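Local coordinates for protein Exo-alpha-sialidase (Clostridium perfringens, PDB 2VO8) that probably cleaves terminal sialic acid residues as a family 33 glycoside hydrolase, and carries a cohesin module that probably binds a dockerin partner in toxin complexes, at residues Asn58-Phe63 with Val69-Val74. Sequence-based numbering, arbitrary orientation.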
ATOM      1  N   ASN A  58       4.374  12.327  -0.212  1.00 20.35           N
ATOM      2  CA  ASN A  58       4.998  12.972   0.953  1.00 21.36           C
ATOM      3  C   ASN A  58       5.934  12.087   1.724  1.00 23.73           C
ATOM      4  O   ASN A  58       7.116  12.412   1.858  1.00 25.06           O
ATOM      5  CB  ASN A  58       3.963  13.526   1.918  1.00 20.59           C
ATOM      6  CG  ASN A  58       3.100  14.573   1.290  1.00 20.86           C
ATOM      7  OD1 ASN A  58       1.864  14.600   1.476  1.00 20.92           O
ATOM      8  ND2 ASN A  58       3.741  15.438   0.513  1.00 21.45           N
ATOM      9  N   GLU A  59       5.426  10.985   2.256  1.00 23.11           N
ATOM     10  CA  GLU A  59       6.276  10.006   2.995  1.00 22.99           C
ATOM     11  C   GLU A  59       5.532   8.682   3.019  1.00 22.14           C
ATOM     12  O   GLU A  59       4.289   8.663   2.969  1.00 21.68           O
ATOM     13  CB  GLU A  59       6.558  10.404   4.424  1.00 24.43           C
ATOM     14  CG  GLU A  59       5.297  10.736   5.228  1.00 26.54           C
ATOM     15  CD  GLU A  59       5.484  10.769   6.759  1.00 29.69           C
ATOM     16  OE1 GLU A  59       6.655  10.861   7.234  1.00 35.82           O
ATOM     17  OE2 GLU A  59       4.445  10.744   7.482  1.00 31.01           O
ATOM     18  N   ILE A  60       6.304   7.607   3.091  1.00 20.96           N
ATOM     19  CA  ILE A  60       5.749   6.252   3.163  1.00 20.64           C
ATOM     20  C   ILE A  60       6.383   5.664   4.427  1.00 20.60           C
ATOM     21  O   ILE A  60       7.605   5.622   4.556  1.00 21.47           O
ATOM     22  CB  ILE A  60       6.105   5.444   1.936  1.00 20.20           C
ATOM     23  CG1 ILE A  60       5.372   5.976   0.683  1.00 18.90           C
ATOM     24  CG2 ILE A  60       5.735   3.964   2.094  1.00 19.41           C
ATOM     25  CD1 ILE A  60       5.890   5.361  -0.542  1.00 18.07           C
ATOM     26  N   THR A  61       5.547   5.276   5.377  1.00 20.27           N
ATOM     27  CA  THR A  61       6.046   4.747   6.640  1.00 21.11           C
ATOM     28  C   THR A  61       5.354   3.465   7.079  1.00 21.34           C
ATOM     29  O   THR A  61       4.276   3.065   6.588  1.00 20.99           O
ATOM     30  CB  THR A  61       5.871   5.773   7.764  1.00 21.73           C
ATOM     31  OG1 THR A  61       4.501   6.091   7.895  1.00 21.89           O
ATOM     32  CG2 THR A  61       6.671   7.096   7.463  1.00 19.93           C
ATOM     33  N   SER A  62       5.976   2.799   8.031  1.00 21.70           N
ATOM     34  CA  SER A  62       5.363   1.583   8.578  1.00 22.38           C
ATOM     35  C   SER A  62       4.123   1.897   9.394  1.00 22.02           C
ATOM     36  O   SER A  62       4.001   2.942  10.055  1.00 21.83           O
ATOM     37  CB  SER A  62       6.405   0.825   9.425  1.00 22.08           C
ATOM     38  OG  SER A  62       6.688   1.591  10.558  1.00 23.64           O
ATOM     39  N   PHE A  63       3.155   0.969   9.357  1.00 23.23           N
ATOM     40  CA  PHE A  63       1.911   1.173  10.066  1.00 25.36           C
ATOM     41  C   PHE A  63       2.121   1.054  11.580  1.00 26.17           C
ATOM     42  O   PHE A  63       1.383   1.646  12.364  1.00 27.46           O
ATOM     43  CB  PHE A  63       0.811   0.239   9.536  1.00 26.12           C
ATOM     44  CG  PHE A  63      -0.554   0.559  10.061  1.00 26.45           C
ATOM     45  CD1 PHE A  63      -1.331   1.544   9.467  1.00 28.34           C
ATOM     46  CD2 PHE A  63      -1.071  -0.144  11.152  1.00 28.54           C
ATOM     47  CE1 PHE A  63      -2.617   1.831   9.973  1.00 28.78           C
ATOM     48  CE2 PHE A  63      -2.328   0.132  11.639  1.00 28.85           C
ATOM     49  CZ  PHE A  63      -3.106   1.124  11.053  1.00 28.03           C
ATOM     50  N   VAL A  69       9.742  -0.345   6.613  1.00 23.72           N
ATOM     51  CA  VAL A  69       9.409  -0.072   5.227  1.00 23.80           C
ATOM     52  C   VAL A  69      10.588   0.624   4.522  1.00 24.46           C
ATOM     53  O   VAL A  69      11.279   1.501   5.108  1.00 24.16           O
ATOM     54  CB  VAL A  69       8.097   0.770   5.140  1.00 23.83           C
ATOM     55  CG1 VAL A  69       7.672   0.971   3.717  1.00 27.80           C
ATOM     56  CG2 VAL A  69       6.941   0.075   5.931  1.00 24.75           C
ATOM     57  N   LYS A  70      10.866   0.165   3.314  1.00 24.11           N
ATOM     58  CA  LYS A  70      11.740   0.825   2.375  1.00 24.99           C
ATOM     59  C   LYS A  70      10.946   1.028   1.092  1.00 25.74           C
ATOM     60  O   LYS A  70      10.157   0.153   0.705  1.00 23.96           O
ATOM     61  CB  LYS A  70      12.977  -0.037   2.066  1.00 25.24           C
ATOM     62  CG  LYS A  70      13.978  -0.221   3.254  1.00 25.57           C
ATOM     63  CD  LYS A  70      14.604   1.126   3.705  1.00 27.75           C
ATOM     64  CE  LYS A  70      15.520   0.964   4.934  1.00 28.95           C
ATOM     65  NZ  LYS A  70      16.256   2.226   5.293  1.00 25.21           N
ATOM     66  N   SER A  71      11.195   2.149   0.412  1.00 25.31           N
ATOM     67  CA  SER A  71      10.423   2.488  -0.774  1.00 24.86           C
ATOM     68  C   SER A  71      11.255   3.301  -1.757  1.00 25.63           C
ATOM     69  O   SER A  71      12.137   4.060  -1.349  1.00 24.61           O
ATOM     70  CB  SER A  71       9.163   3.244  -0.399  1.00 25.53           C
ATOM     71  OG  SER A  71       9.446   4.565   0.035  1.00 25.50           O
ATOM     72  N   LYS A  72      10.956   3.138  -3.042  1.00 26.12           N
ATOM     73  CA  LYS A  72      11.583   3.925  -4.115  1.00 26.34           C
ATOM     74  C   LYS A  72      10.540   4.199  -5.193  1.00 25.78           C
ATOM     75  O   LYS A  72       9.875   3.276  -5.692  1.00 24.15           O
ATOM     76  CB  LYS A  72      12.774   3.184  -4.747  1.00 26.81           C
ATOM     77  CG  LYS A  72      13.673   4.075  -5.680  1.00 28.21           C
ATOM     78  CD  LYS A  72      14.715   3.278  -6.543  1.00 29.54           C
ATOM     79  CE  LYS A  72      14.085   2.085  -7.304  1.00 32.66           C
ATOM     80  NZ  LYS A  72      14.899   1.481  -8.452  1.00 34.00           N
ATOM     81  N   GLU A  73      10.407   5.473  -5.534  1.00 24.01           N
ATOM     82  CA  GLU A  73       9.608   5.849  -6.661  1.00 24.97           C
ATOM     83  C   GLU A  73      10.474   5.581  -7.893  1.00 25.91           C
ATOM     84  O   GLU A  73      11.366   6.392  -8.234  1.00 26.17           O
ATOM     85  CB  GLU A  73       9.181   7.303  -6.531  1.00 24.19           C
ATOM     86  CG  GLU A  73       8.183   7.647  -7.582  1.00 23.50           C
ATOM     87  CD  GLU A  73       7.380   8.887  -7.275  1.00 23.69           C
ATOM     88  OE1 GLU A  73       7.875   9.750  -6.536  1.00 22.52           O
ATOM     89  OE2 GLU A  73       6.267   9.028  -7.838  1.00 24.73           O
ATOM     90  N   VAL A  74      10.236   4.425  -8.525  1.00 25.74           N
ATOM     91  CA  VAL A  74      11.059   3.950  -9.646  1.00 26.64           C
ATOM     92  C   VAL A  74      10.713   4.588 -11.004  1.00 27.75           C
ATOM     93  O   VAL A  74      11.537   4.610 -11.909  1.00 27.95           O
ATOM     94  CB  VAL A  74      11.039   2.416  -9.756  1.00 26.83           C
ATOM     95  CG1 VAL A  74      11.331   1.764  -8.393  1.00 27.80           C
ATOM     96  CG2 VAL A  74       9.710   1.905 -10.343  1.00 25.79           C
TER
HETATM   97  O   HOH W   1       9.705   4.602   2.723  1.00 25.80           O
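Val-69 meets Ile-60 and Ser-62 through its two methyl branches. CG1 of Val-69 lies 3.9 Å from CG2 of Ile-60, and these two side chains cross at about a right angle. CG2 of Val-69 lies against Ser-62, 3.4 Å from its backbone CA and 3.6 Å from its side-chain CB. The Val-69 torsion explains this split: CG1 is opposite the backbone N (chi1 -175°), which leaves CG2 beside that N. Further along, CD1 of Ile-60 reaches 3.7 Å from OG of Ser-71, an apolar methyl against a hydroxyl. Ile-60 also touches Val-97 of strand 95-103 and Val-79 and Ile-81 of strand 78-85, and Val-69 shares Ile-81.

The polar link runs through a single water. It donates to O of Ile-60 at 3.0 Å and pairs with OG of Ser-71 at 2.7 Å. OG of Ser-62 is hydrogen-bonded instead to the backbone O of Asn-64, in the turn that follows its strand.

The strands run in opposite directions at 154°, with axes 6.7 Å apart at closest. They are not direct sheet neighbours: strand 55-62 pairs with strand 95-103, and strand 67-75 with strand 78-85. Side chains and one water thus bridge consecutive strands at the surface, near the turn joining them. Each strand has one pairing partner within the chain. This fits the margin of the jelly-roll beta sandwich of cohesin modules.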